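Local coordinates for geranyltranstransferase (Stenotrophomonas maltophilia, PDB 7LBJ), which probably condenses isopentenyl diphosphate with allylic diphosphates in a magnesium-dependent reaction, building longer isoprenoid chains such as farnesyl diphosphate, at residues Y46-G51 against S80-H85; A222-D227 against S252-L257. All blocks are in the same frame, centred on the assembly; numbering follows the deposited sequence.

Interaction 1. Residues Y46-G51 against S80-H85; sequences YSVLGG and SVELIH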
loop_
_atom_site.group_PDB
_atom_site.type_symbol
_atom_site.label_atom_id
_atom_site.label_comp_id
_atom_site.label_asym_id
_atom_site.label_seq_id
_atom_site.Cartn_x
_atom_site.Cartn_y
_atom_site.Cartn_z
ATOM N N TYR A 46 -10.009 14.937 1.296
ATOM C CA TYR A 46 -11.130 14.903 2.229
ATOM C C TYR A 46 -10.892 13.899 3.343
ATOM O O TYR A 46 -11.342 14.103 4.484
ATOM C CB TYR A 46 -12.408 14.556 1.469
ATOM C CG TYR A 46 -13.678 14.548 2.283
ATOM C CD1 TYR A 46 -14.358 15.731 2.555
ATOM C CD2 TYR A 46 -14.220 13.361 2.757
ATOM C CE1 TYR A 46 -15.542 15.732 3.287
ATOM C CE2 TYR A 46 -15.412 13.356 3.507
ATOM C CZ TYR A 46 -16.066 14.544 3.763
ATOM O OH TYR A 46 -17.252 14.540 4.498
ATOM N N SER A 47 -10.198 12.805 3.025
ATOM C CA SER A 47 -9.968 11.720 3.964
ATOM C C SER A 47 -8.807 11.965 4.917
ATOM O O SER A 47 -8.630 11.170 5.844
ATOM C CB SER A 47 -9.695 10.409 3.192
ATOM O OG SER A 47 -10.764 10.111 2.309
ATOM N N VAL A 48 -7.978 12.993 4.713
ATOM C CA VAL A 48 -6.873 13.133 5.654
ATOM C C VAL A 48 -6.647 14.570 6.124
ATOM O O VAL A 48 -6.125 14.777 7.225
ATOM C CB VAL A 48 -5.584 12.508 5.075
ATOM C CG1 VAL A 48 -5.002 13.362 4.037
ATOM C CG2 VAL A 48 -4.570 12.261 6.188
ATOM N N LEU A 49 -7.075 15.570 5.349
ATOM C CA LEU A 49 -6.888 16.946 5.787
ATOM C C LEU A 49 -8.032 17.366 6.709
ATOM O O LEU A 49 -9.078 16.712 6.792
ATOM C CB LEU A 49 -6.785 17.916 4.594
ATOM C CG LEU A 49 -5.644 17.622 3.590
ATOM C CD1 LEU A 49 -5.573 18.621 2.454
ATOM C CD2 LEU A 49 -4.304 17.535 4.310
ATOM N N GLY A 50 -7.816 18.472 7.408
ATOM C CA GLY A 50 -8.845 19.047 8.252
ATOM C C GLY A 50 -8.673 18.814 9.736
ATOM O O GLY A 50 -9.673 18.870 10.469
ATOM N N GLY A 51 -7.453 18.555 10.202
ATOM C CA GLY A 51 -7.175 18.560 11.628
ATOM C C GLY A 51 -7.325 17.219 12.314
ATOM O O GLY A 51 -7.003 16.183 11.728
ATOM N N SER A 80 3.696 9.467 6.857
ATOM C CA SER A 80 3.402 8.104 6.415
ATOM C C SER A 80 2.466 7.398 7.396
ATOM O O SER A 80 1.562 6.665 6.980
ATOM C CB SER A 80 4.694 7.301 6.222
ATOM O OG SER A 80 5.244 6.891 7.469
ATOM N N VAL A 81 2.632 7.634 8.703
ATOM C CA VAL A 81 1.781 6.879 9.617
ATOM C C VAL A 81 0.372 7.443 9.613
ATOM O O VAL A 81 -0.592 6.689 9.819
ATOM C CB VAL A 81 2.370 6.811 11.044
ATOM C CG1 VAL A 81 3.674 6.024 11.036
ATOM C CG2 VAL A 81 2.581 8.216 11.630
ATOM N N GLU A 82 0.219 8.757 9.386
ATOM C CA GLU A 82 -1.121 9.338 9.310
ATOM C C GLU A 82 -1.832 8.910 8.033
ATOM O O GLU A 82 -3.054 8.709 8.049
ATOM C CB GLU A 82 -1.053 10.872 9.403
ATOM C CG GLU A 82 -2.400 11.580 9.571
ATOM C CD GLU A 82 -3.084 11.296 10.909
ATOM O OE1 GLU A 82 -2.531 10.539 11.729
ATOM O OE2 GLU A 82 -4.187 11.836 11.152
ATOM N N LEU A 83 -1.075 8.745 6.929
ATOM C CA LEU A 83 -1.664 8.265 5.676
ATOM C C LEU A 83 -2.113 6.811 5.781
ATOM O O LEU A 83 -3.172 6.445 5.249
ATOM C CB LEU A 83 -0.674 8.444 4.506
ATOM C CG LEU A 83 -0.456 9.930 4.194
ATOM C CD1 LEU A 83 0.745 10.120 3.284
ATOM C CD2 LEU A 83 -1.706 10.564 3.560
ATOM N N ILE A 84 -1.332 5.956 6.448
ATOM C CA ILE A 84 -1.799 4.587 6.654
ATOM C C ILE A 84 -3.061 4.596 7.505
ATOM O O ILE A 84 -4.056 3.937 7.187
ATOM C CB ILE A 84 -0.693 3.717 7.275
ATOM C CG1 ILE A 84 0.461 3.543 6.266
ATOM C CG2 ILE A 84 -1.247 2.344 7.691
ATOM C CD1 ILE A 84 0.027 2.900 4.939
ATOM N N HIS A 85 -3.047 5.378 8.586
ATOM C CA HIS A 85 -4.218 5.459 9.452
ATOM C C HIS A 85 -5.438 5.949 8.675
ATOM O O HIS A 85 -6.524 5.352 8.740
ATOM C CB HIS A 85 -3.907 6.394 10.631
ATOM C CG HIS A 85 -5.054 6.597 11.574
ATOM N ND1 HIS A 85 -5.632 5.562 12.275
ATOM C CD2 HIS A 85 -5.714 7.722 11.950
ATOM C CE1 HIS A 85 -6.606 6.037 13.034
ATOM N NE2 HIS A 85 -6.684 7.343 12.843
#
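Val-48 lowers one methyl, CG2, onto helix 75-92, at the 80-85 segment, where two neighbouring side chains meet. CG2 lies 4.1 Å from Glu-82 CG and 4.2 Å from Leu-83 CD2, so a single branch meets both the aliphatic stalk of the acid and one leucine methyl. Only van der Waals contact joins the two segments. Val-48 and Leu-83 are also the pair closest in backbone terms, their CA atoms 7.1 Å apart.

With chi1 at 75°, Val-48 holds CG1 between its N and carbonyl carbon, while CG2 is the branch placed opposite N and sent to the helix. Glu-82 extends CG away from its own N (chi1 -170°) and then bends at chi2 (67°); CG is left as the apolar shoulder that the valine touches, and the carboxylate turns aside to a different partner. Leu-83 contributes with the end of its chain, since its CB does not aim directly at the loop.

Arg-54, outside both segments, is the second shell. Its NH1 forms a salt bridge with Glu-82 OE2, and its NH2 donates to Val-48 O, so one guanidinium links the loop backbone to the helix carboxylate beside the methyl contact. Farther along the loop, Gly-50 N donates to Glu-23 OE2. On the helix side, Leu-83 also packs on Leu-125 and Leu-132 of helix 115-134.

The loop runs into the GGGKRMRP motif, which begins at Gly-50 and whose basic residues in relatives help to bind the diphosphate of isopentenyl diphosphate, and probably do so here; helix 75-92 leads into the first aspartate-rich motif. The direct touch is apolar, whereas Arg-54 reaches Val-48 O and the buried Glu-82 carboxylate by directional polar bonds and probably keeps that carboxylate ionised.

Interaction 2. Residues A222-D227 against S252-L257; sequences AFQVRD and STFPAL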
loop_
_atom_site.group_PDB
_atom_site.type_symbol
_atom_site.label_atom_id
_atom_site.label_comp_id
_atom_site.label_asym_id
_atom_site.label_seq_id
_atom_site.Cartn_x
_atom_site.Cartn_y
_atom_site.Cartn_z
ATOM N N ALA A 222 -3.658 1.227 25.989
ATOM C CA ALA A 222 -4.309 2.213 26.841
ATOM C C ALA A 222 -5.338 3.021 26.067
ATOM O O ALA A 222 -6.450 3.266 26.555
ATOM C CB ALA A 222 -3.265 3.141 27.475
ATOM N N PHE A 223 -4.982 3.459 24.861
ATOM C CA PHE A 223 -5.905 4.248 24.057
ATOM C C PHE A 223 -7.216 3.497 23.848
ATOM O O PHE A 223 -8.305 4.074 23.941
ATOM C CB PHE A 223 -5.228 4.574 22.723
ATOM C CG PHE A 223 -5.921 5.616 21.917
ATOM C CD1 PHE A 223 -5.651 6.961 22.126
ATOM C CD2 PHE A 223 -6.822 5.261 20.915
ATOM C CE1 PHE A 223 -6.276 7.945 21.357
ATOM C CE2 PHE A 223 -7.464 6.242 20.148
ATOM C CZ PHE A 223 -7.187 7.587 20.372
ATOM N N GLN A 224 -7.130 2.194 23.593
ATOM C CA GLN A 224 -8.331 1.422 23.302
ATOM C C GLN A 224 -9.154 1.130 24.557
ATOM O O GLN A 224 -10.386 1.156 24.506
ATOM C CB GLN A 224 -7.948 0.118 22.600
ATOM C CG GLN A 224 -9.149 -0.706 22.201
ATOM C CD GLN A 224 -10.021 0.008 21.185
ATOM O OE1 GLN A 224 -9.508 0.665 20.282
ATOM N NE2 GLN A 224 -11.349 -0.098 21.343
ATOM N N VAL A 225 -8.504 0.821 25.683
ATOM C CA VAL A 225 -9.247 0.653 26.939
ATOM C C VAL A 225 -10.004 1.936 27.278
ATOM O O VAL A 225 -11.191 1.905 27.633
ATOM C CB VAL A 225 -8.291 0.238 28.072
ATOM C CG1 VAL A 225 -9.029 0.160 29.412
ATOM C CG2 VAL A 225 -7.633 -1.118 27.748
ATOM N N ARG A 226 -9.331 3.089 27.160
ATOM C CA ARG A 226 -9.995 4.373 27.408
ATOM C C ARG A 226 -11.196 4.556 26.493
ATOM O O ARG A 226 -12.264 5.009 26.935
ATOM C CB ARG A 226 -9.002 5.529 27.211
ATOM C CG ARG A 226 -9.610 6.939 27.368
ATOM C CD ARG A 226 -10.380 7.048 28.677
ATOM N NE ARG A 226 -10.797 8.408 29.006
ATOM C CZ ARG A 226 -11.565 8.725 30.044
ATOM N NH1 ARG A 226 -12.042 7.794 30.863
ATOM N NH2 ARG A 226 -11.860 10.003 30.268
ATOM N N ASP A 227 -11.029 4.240 25.206
ATOM C CA ASP A 227 -12.128 4.359 24.250
ATOM C C ASP A 227 -13.317 3.519 24.688
ATOM O O ASP A 227 -14.463 3.986 24.673
ATOM C CB ASP A 227 -11.661 3.937 22.854
ATOM C CG ASP A 227 -11.087 5.099 22.035
ATOM O OD1 ASP A 227 -10.886 6.198 22.593
ATOM O OD2 ASP A 227 -10.833 4.903 20.827
ATOM N N SER A 252 -17.749 -7.543 22.245
ATOM C CA SER A 252 -16.840 -7.720 23.373
ATOM C C SER A 252 -15.962 -6.487 23.570
ATOM O O SER A 252 -15.370 -5.973 22.616
ATOM C CB SER A 252 -15.963 -8.959 23.169
ATOM O OG SER A 252 -16.670 -10.144 23.503
ATOM N N THR A 253 -15.896 -6.013 24.811
ATOM C CA THR A 253 -15.154 -4.820 25.193
ATOM C C THR A 253 -14.486 -5.083 26.533
ATOM O O THR A 253 -14.861 -6.008 27.265
ATOM C CB THR A 253 -16.051 -3.591 25.352
ATOM O OG1 THR A 253 -16.896 -3.775 26.498
ATOM C CG2 THR A 253 -16.919 -3.388 24.122
ATOM N N PHE A 254 -13.527 -4.236 26.873
ATOM C CA PHE A 254 -12.862 -4.458 28.147
ATOM C C PHE A 254 -13.807 -4.230 29.325
ATOM O O PHE A 254 -13.772 -5.028 30.269
ATOM C CB PHE A 254 -11.590 -3.605 28.237
ATOM C CG PHE A 254 -10.507 -4.068 27.296
ATOM C CD1 PHE A 254 -9.781 -5.218 27.574
ATOM C CD2 PHE A 254 -10.268 -3.399 26.112
ATOM C CE1 PHE A 254 -8.806 -5.677 26.709
ATOM C CE2 PHE A 254 -9.291 -3.854 25.230
ATOM C CZ PHE A 254 -8.554 -4.988 25.532
ATOM N N PRO A 255 -14.677 -3.210 29.335
ATOM C CA PRO A 255 -15.621 -3.122 30.468
ATOM C C PRO A 255 -16.600 -4.278 30.519
ATOM O O PRO A 255 -17.011 -4.674 31.616
ATOM C CB PRO A 255 -16.348 -1.790 30.242
ATOM C CG PRO A 255 -15.399 -0.992 29.380
ATOM C CD PRO A 255 -14.736 -2.002 28.490
ATOM N N ALA A 256 -17.001 -4.839 29.374
ATOM C CA ALA A 256 -17.950 -5.946 29.434
ATOM C C ALA A 256 -17.289 -7.193 29.999
ATOM O O ALA A 256 -17.904 -7.932 30.776
ATOM C CB ALA A 256 -18.540 -6.232 28.054
ATOM N N LEU A 257 -16.028 -7.426 29.643
ATOM C CA LEU A 257 -15.335 -8.640 30.062
ATOM C C LEU A 257 -14.703 -8.504 31.439
ATOM O O LEU A 257 -14.560 -9.502 32.150
ATOM C CB LEU A 257 -14.264 -9.001 29.038
ATOM C CG LEU A 257 -14.763 -9.591 27.726
ATOM C CD1 LEU A 257 -13.685 -9.479 26.653
ATOM C CD2 LEU A 257 -15.134 -11.029 27.945
#
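The ring of Phe-254 receives Val-225 CG2 on one face in a CH-pi contact. CG2 sits 4.1 Å from the centroid of the Phe-254 ring and 22° off the ring normal, displaced toward the rim, where CD2 of Phe-254 comes within 3.9 Å of it. The two side chains cross at about a right angle. Gln-224 adds a looser apolar touch at the ring's edge, its CG 4.4 Å from Phe-254 CE2. Beyond the pair, Leu-267 of helix 260-277 packs on Val-225, and Leu-176 and Thr-180 of helix 176-201 on the phenylalanine.

Hydrogen bonds set up the short helix rather than bridge the two segments. Thr-253 is its N-cap: OG1 accepts from Ala-256 N at 3.1 Å, with a 153° angle at the hydrogen. Phe-254 N donates to Asp-228 OD2, just past 222-227.

Helix 206-233 carries the second aspartate-rich motif, DDILD, which starts here at Asp-227; in relatives the motif binds magnesium. Apolar packing thus seats the ring against the helix, while the directional bonds, at the cap and to Asp-228, hold the first turn of helix 254-258 beside that motif.

Both contacts are buried and rest on apolar touches between side chains, yet they lie on opposite sides of the chain's centre, 25 Å apart between centres and about 7 Å at their nearest atoms. Interaction 1 is the more central and joins a loop to helix 75-92; interaction 2 lies farther out and sets a short helix against helix 206-233. Helix 176-201 packs on segments of each, so it is a shared neighbour. Their polar surroundings differ: a salt bridge to Arg-54, outside both segments, accompanies the aliphatic contact of interaction 1, whereas a threonine cap and an aspartate-held backbone N-H accompany the aromatic contact of interaction 2.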